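Local coordinates for processed glycerol phosphate lipoteichoic acid synthase 2 (PDB 2W8D), which belongs to the sulfatase-like members of the alkaline phosphatase superfamily and binds a magnesium ion in its C-terminal domain, at residues F211-F216 and V221-Q226; F200-D205 and Y260-N265. One frame throughout, in Å; residues are numbered along the deposited sequence.

In the fold
Strand 189-194, in the central mixed sheet, leads into a long loop that supplies the first segment of both contacts. Residues 200-205 come first; the chain then runs through 211-216 into helix 219-244, whose opening turns lie against that loop: contact 1 closes a short loop, only four residues separating its segments. After the helix, strand 251-257 runs through the sheet in the same direction as 189-194, and residues 260-265 reach back to 200-205 in contact 2. Contact 1 is therefore nested inside the larger loop that contact 2 closes. The two touch chiefly through Tyr224, whose CD1 lies 3.6 Å from Phe202 CZ and 3.7 Å from Ile262 CD1; Asn223 also packs on Phe202 and Val221 on Ile262.

Contact 1 of 2, residues F211-F216 and V221-Q226; sequences FPAGDF and VDNYFQ
Phe216 and Phe225 meet at the inner side of this contact, where a loop folds back over the first turns of the helix it enters. Their CE2 atoms are 3.3 Å apart, and the ring planes are inclined at 50°, an oblique pairing. Phe216 CD2 also reaches Val221 CG1 at 4.0 Å, while Val273 of helix 267-273 packs on Phe216, Val221 and Phe225 alike. At the other end, Phe211 lies against the backbone of the helix, its CD2 3.9 Å from Phe225 O, and stacks on His229.

The more open side is polar. With CG beside its own backbone N (chi1 -69°), Asp222 directs its carboxylate along the loop, and OD1 accepts the amide of Phe216, Phe216 N lying 2.9 Å away; the amide approaches from the syn side, 20° out of the carboxylate plane, in a fairly straight bond. A weak bond from Gly214 N to Asp222 O, 3.3 Å long, adds a second tie. Ala213 rests its methyl near that same carbonyl, CB to Asp222 O being 3.5 Å. Gln226 extends up to the loop and packs its amide end against Phe211 O and Ala213 N, with CD 3.4 Å from Phe211 O. Asp215, whose CB is directed away from the helix, is exposed. Together these contacts form a loop-to-helix junction of the sulfatase-type alpha/beta fold, in which the connection after a sheet strand packs on the helix that follows.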
loop_
_atom_site.group_PDB
_atom_site.type_symbol
_atom_site.label_atom_id
_atom_site.label_comp_id
_atom_site.label_asym_id
_atom_site.label_seq_id
_atom_site.Cartn_x
_atom_site.Cartn_y
_atom_site.Cartn_z
ATOM N N PHE A 211 8.852 9.060 23.309
ATOM C CA PHE A 211 10.037 8.449 22.723
ATOM C C PHE A 211 11.193 9.432 22.541
ATOM O O PHE A 211 10.964 10.569 22.171
ATOM C CB PHE A 211 9.660 7.835 21.376
ATOM C CG PHE A 211 10.492 6.659 21.002
ATOM C CD1 PHE A 211 10.302 5.434 21.631
ATOM C CD2 PHE A 211 11.479 6.774 20.018
ATOM C CE1 PHE A 211 11.081 4.341 21.292
ATOM C CE2 PHE A 211 12.268 5.684 19.660
ATOM C CZ PHE A 211 12.083 4.468 20.305
ATOM N N PRO A 212 12.441 8.991 22.772
ATOM C CA PRO A 212 13.574 9.857 22.439
ATOM C C PRO A 212 13.736 10.088 20.926
ATOM O O PRO A 212 13.263 9.287 20.095
ATOM C CB PRO A 212 14.773 9.071 22.958
ATOM C CG PRO A 212 14.345 7.670 22.870
ATOM C CD PRO A 212 12.895 7.685 23.277
ATOM N N ALA A 213 14.387 11.187 20.562
ATOM C CA ALA A 213 14.709 11.410 19.156
ATOM C C ALA A 213 16.058 10.743 18.974
ATOM O O ALA A 213 16.828 10.671 19.920
ATOM C CB ALA A 213 14.768 12.901 18.835
ATOM N N GLY A 214 16.329 10.209 17.784
ATOM C CA GLY A 214 17.645 9.640 17.517
ATOM C C GLY A 214 18.669 10.762 17.511
ATOM O O GLY A 214 18.302 11.933 17.568
ATOM N N ASP A 215 19.947 10.413 17.430
ATOM C CA ASP A 215 21.011 11.403 17.426
ATOM C C ASP A 215 21.885 11.163 16.197
ATOM O O ASP A 215 22.979 10.590 16.315
ATOM C CB ASP A 215 21.820 11.282 18.732
ATOM C CG ASP A 215 22.588 12.567 19.102
ATOM O OD1 ASP A 215 22.226 13.662 18.620
ATOM O OD2 ASP A 215 23.560 12.482 19.907
ATOM N N PHE A 216 21.393 11.582 15.017
ATOM C CA PHE A 216 22.094 11.349 13.745
ATOM C C PHE A 216 22.537 12.608 12.966
ATOM O O PHE A 216 22.979 12.510 11.822
ATOM C CB PHE A 216 21.266 10.409 12.854
ATOM C CG PHE A 216 20.822 9.175 13.560
ATOM C CD1 PHE A 216 21.725 8.142 13.816
ATOM C CD2 PHE A 216 19.514 9.056 14.020
ATOM C CE1 PHE A 216 21.327 6.997 14.506
ATOM C CE2 PHE A 216 19.102 7.916 14.698
ATOM C CZ PHE A 216 20.013 6.887 14.947
ATOM N N VAL A 221 15.437 13.297 10.205
ATOM C CA VAL A 221 15.706 11.895 10.514
ATOM C C VAL A 221 15.573 11.620 12.015
ATOM O O VAL A 221 15.026 10.607 12.387
ATOM C CB VAL A 221 17.129 11.481 10.065
ATOM C CG1 VAL A 221 17.548 10.126 10.701
ATOM C CG2 VAL A 221 17.247 11.482 8.527
ATOM N N ASP A 222 16.100 12.503 12.850
ATOM C CA ASP A 222 15.930 12.411 14.307
ATOM C C ASP A 222 14.474 12.293 14.740
ATOM O O ASP A 222 14.179 11.506 15.629
ATOM C CB ASP A 222 16.572 13.596 15.050
ATOM C CG ASP A 222 18.100 13.574 14.992
ATOM O OD1 ASP A 222 18.688 12.584 14.498
ATOM O OD2 ASP A 222 18.727 14.561 15.444
ATOM N N ASN A 223 13.578 13.049 14.094
ATOM C CA ASN A 223 12.169 13.140 14.518
ATOM C C ASN A 223 11.307 12.063 13.879
ATOM O O ASN A 223 10.188 11.776 14.334
ATOM C CB ASN A 223 11.596 14.519 14.195
ATOM C CG ASN A 223 12.189 15.611 15.065
ATOM O OD1 ASN A 223 12.802 15.349 16.100
ATOM N ND2 ASN A 223 12.024 16.842 14.637
ATOM N N TYR A 224 11.826 11.473 12.811
ATOM C CA TYR A 224 11.160 10.354 12.183
ATOM C C TYR A 224 10.779 9.297 13.236
ATOM O O TYR A 224 9.668 8.800 13.225
ATOM C CB TYR A 224 12.090 9.744 11.150
ATOM C CG TYR A 224 11.442 8.695 10.296
ATOM C CD1 TYR A 224 10.423 9.023 9.382
ATOM C CD2 TYR A 224 11.838 7.365 10.396
ATOM C CE1 TYR A 224 9.828 8.038 8.596
ATOM C CE2 TYR A 224 11.252 6.373 9.604
ATOM C CZ TYR A 224 10.265 6.707 8.703
ATOM O OH TYR A 224 9.736 5.703 7.921
ATOM N N PHE A 225 11.724 8.955 14.108
ATOM C CA PHE A 225 11.568 7.833 15.018
ATOM C C PHE A 225 10.495 8.081 16.049
ATOM O O PHE A 225 9.851 7.131 16.455
ATOM C CB PHE A 225 12.874 7.492 15.748
ATOM C CG PHE A 225 13.987 7.157 14.826
ATOM C CD1 PHE A 225 14.038 5.898 14.197
ATOM C CD2 PHE A 225 14.988 8.089 14.552
ATOM C CE1 PHE A 225 15.074 5.568 13.300
ATOM C CE2 PHE A 225 16.023 7.764 13.643
ATOM C CZ PHE A 225 16.057 6.501 13.028
ATOM N N GLN A 226 10.329 9.345 16.464
ATOM C CA GLN A 226 9.260 9.765 17.363
ATOM C C GLN A 226 7.870 9.668 16.760
ATOM O O GLN A 226 6.958 9.155 17.407
ATOM C CB GLN A 226 9.477 11.201 17.829
ATOM C CG GLN A 226 10.720 11.387 18.635
ATOM C CD GLN A 226 10.652 12.608 19.515
ATOM O OE1 GLN A 226 9.806 13.480 19.319
ATOM N NE2 GLN A 226 11.541 12.681 20.498
#

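Contact 2 of 2, residues F200-D205 and Y260-N265; sequences FPFGMD and YGISEN
Phe202 presents the far rim of its ring to Gly261, with Ile262 close by, and its orientation sets the character of this small contact. Gly261 O lies at the ring edge, in plane, 3.5 Å from Phe202 CZ, so the carbonyl oxygen faces the C-H rim, where the ring's partial positive charge is expected to lie. Ile262 comes in obliquely, its CD1 touching Phe202 CE2 at 3.6 Å, the two side chains crossing at a slant. The isoleucine reaches there because CG1 sits beside its backbone N (chi1 -48°) and CD1 then turns back towards the phenylalanine.

One face of the Phe202 ring is taken within its own segment, where Phe200 CA stands 3.7 Å above the plane, over the ring centre. The peptide bond between Phe200 and Pro201 is cis, so the chain doubles back there, which probably helps to bring Phe200 CA over the ring. Phe200 itself adds little across the contact: its ring turns an edge to Gly261 O, with CD1 at 4.3 Å. No hydrogen bond joins the two segments, so edge contacts and apolar packing carry the whole meeting.

Helix 219-244 completes the surroundings. Val220 touches both Phe200 and Phe202, while Ser227 OG is hydrogen-bonded to Phe202 O. The segment 260-265 directly follows the metal ligands Asp258 and His259, and Gly261 lies close to the magnesium site. The contact thus joins two loops beside the metal site of a sulfatase-like domain, on the rim where such loops follow the strands of the central sheet.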
loop_
_atom_site.group_PDB
_atom_site.type_symbol
_atom_site.label_atom_id
_atom_site.label_comp_id
_atom_site.label_asym_id
_atom_site.label_seq_id
_atom_site.Cartn_x
_atom_site.Cartn_y
_atom_site.Cartn_z
ATOM N N PHE A 200 6.377 14.070 6.768
ATOM C CA PHE A 200 7.524 14.982 6.719
ATOM C C PHE A 200 7.115 16.390 7.192
ATOM O O PHE A 200 6.036 16.831 6.855
ATOM C CB PHE A 200 7.974 15.063 5.261
ATOM C CG PHE A 200 9.202 15.880 5.049
ATOM C CD1 PHE A 200 10.465 15.266 5.039
ATOM C CD2 PHE A 200 9.109 17.279 4.866
ATOM C CE1 PHE A 200 11.633 16.039 4.844
ATOM C CE2 PHE A 200 10.276 18.061 4.680
ATOM C CZ PHE A 200 11.536 17.438 4.658
ATOM N N PRO A 201 7.959 17.105 7.962
ATOM C CA PRO A 201 9.289 16.828 8.534
ATOM C C PRO A 201 9.269 16.008 9.838
ATOM O O PRO A 201 10.282 15.948 10.500
ATOM C CB PRO A 201 9.831 18.231 8.835
ATOM C CG PRO A 201 8.590 18.974 9.284
ATOM C CD PRO A 201 7.507 18.459 8.314
ATOM N N PHE A 202 8.135 15.391 10.195
ATOM C CA PHE A 202 8.091 14.384 11.288
ATOM C C PHE A 202 8.158 14.931 12.737
ATOM O O PHE A 202 8.351 14.173 13.691
ATOM C CB PHE A 202 9.179 13.304 11.072
ATOM C CG PHE A 202 9.130 12.664 9.710
ATOM C CD1 PHE A 202 8.016 11.946 9.308
ATOM C CD2 PHE A 202 10.202 12.774 8.838
ATOM C CE1 PHE A 202 7.960 11.383 8.078
ATOM C CE2 PHE A 202 10.169 12.188 7.587
ATOM C CZ PHE A 202 9.065 11.496 7.188
ATOM N N GLY A 203 8.019 16.230 12.922
ATOM C CA GLY A 203 7.886 16.729 14.309
ATOM C C GLY A 203 6.675 16.063 14.974
ATOM O O GLY A 203 5.705 15.695 14.303
HETATM N N MSE A 204 6.728 15.843 16.273
HETATM C CA MSE A 204 5.485 15.537 17.004
HETATM C C MSE A 204 5.474 16.475 18.195
HETATM O O MSE A 204 6.535 16.877 18.656
HETATM C CB MSE A 204 5.378 14.051 17.415
HETATM C CG MSE A 204 3.942 13.457 17.350
HETATM SE SE MSE A 204 3.220 12.880 15.553
HETATM C CE MSE A 204 1.379 13.545 15.780
ATOM N N ASP A 205 4.290 16.866 18.660
ATOM C CA ASP A 205 4.187 17.763 19.825
ATOM C C ASP A 205 4.445 17.004 21.124
ATOM O O ASP A 205 3.964 15.890 21.293
ATOM C CB ASP A 205 2.803 18.435 19.890
ATOM C CG ASP A 205 2.327 18.988 18.526
ATOM O OD1 ASP A 205 1.839 20.138 18.497
ATOM O OD2 ASP A 205 2.408 18.287 17.487
ATOM N N TYR A 260 8.438 5.940 0.707
ATOM C CA TYR A 260 9.502 6.308 1.655
ATOM C C TYR A 260 9.160 7.583 2.372
ATOM O O TYR A 260 8.500 8.429 1.815
ATOM C CB TYR A 260 10.882 6.462 0.981
ATOM C CG TYR A 260 10.907 7.586 -0.031
ATOM C CD1 TYR A 260 11.281 8.855 0.351
ATOM C CD2 TYR A 260 10.483 7.386 -1.355
ATOM C CE1 TYR A 260 11.314 9.919 -0.571
ATOM C CE2 TYR A 260 10.485 8.454 -2.306
ATOM C CZ TYR A 260 10.917 9.713 -1.872
ATOM O OH TYR A 260 10.948 10.780 -2.689
ATOM N N GLY A 261 9.648 7.741 3.593
ATOM C CA GLY A 261 9.553 9.016 4.271
ATOM C C GLY A 261 10.854 9.810 4.188
ATOM O O GLY A 261 10.840 11.051 4.212
ATOM N N ILE A 262 11.980 9.099 4.116
ATOM C CA ILE A 262 13.292 9.736 4.125
ATOM C C ILE A 262 13.954 9.674 2.733
ATOM O O ILE A 262 14.437 8.609 2.317
ATOM C CB ILE A 262 14.231 9.055 5.153
ATOM C CG1 ILE A 262 13.543 8.862 6.521
ATOM C CG2 ILE A 262 15.536 9.863 5.282
ATOM C CD1 ILE A 262 13.123 10.187 7.171
ATOM N N SER A 263 14.025 10.813 2.045
ATOM C CA SER A 263 14.684 10.876 0.734
ATOM C C SER A 263 16.226 10.879 0.799
ATOM O O SER A 263 16.831 10.827 1.884
ATOM C CB SER A 263 14.176 12.075 -0.043
ATOM O OG SER A 263 14.709 13.268 0.474
ATOM N N GLU A 264 16.848 10.947 -0.379
ATOM C CA GLU A 264 18.311 11.050 -0.540
ATOM C C GLU A 264 18.940 12.368 -0.076
ATOM O O GLU A 264 20.143 12.430 0.100
ATOM C CB GLU A 264 18.704 10.688 -1.973
ATOM C CG GLU A 264 18.414 9.193 -2.316
ATOM C CD GLU A 264 19.269 8.673 -3.484
ATOM O OE1 GLU A 264 18.698 8.447 -4.590
ATOM O OE2 GLU A 264 20.516 8.489 -3.297
ATOM N N ASN A 265 18.125 13.396 0.190
ATOM C CA ASN A 265 18.604 14.640 0.825
ATOM C C ASN A 265 19.164 14.423 2.246
ATOM O O ASN A 265 19.899 15.289 2.781
ATOM C CB ASN A 265 17.496 15.716 0.898
ATOM C CG ASN A 265 16.943 16.130 -0.477
ATOM O OD1 ASN A 265 15.759 16.432 -0.595
ATOM N ND2 ASN A 265 17.789 16.164 -1.493
#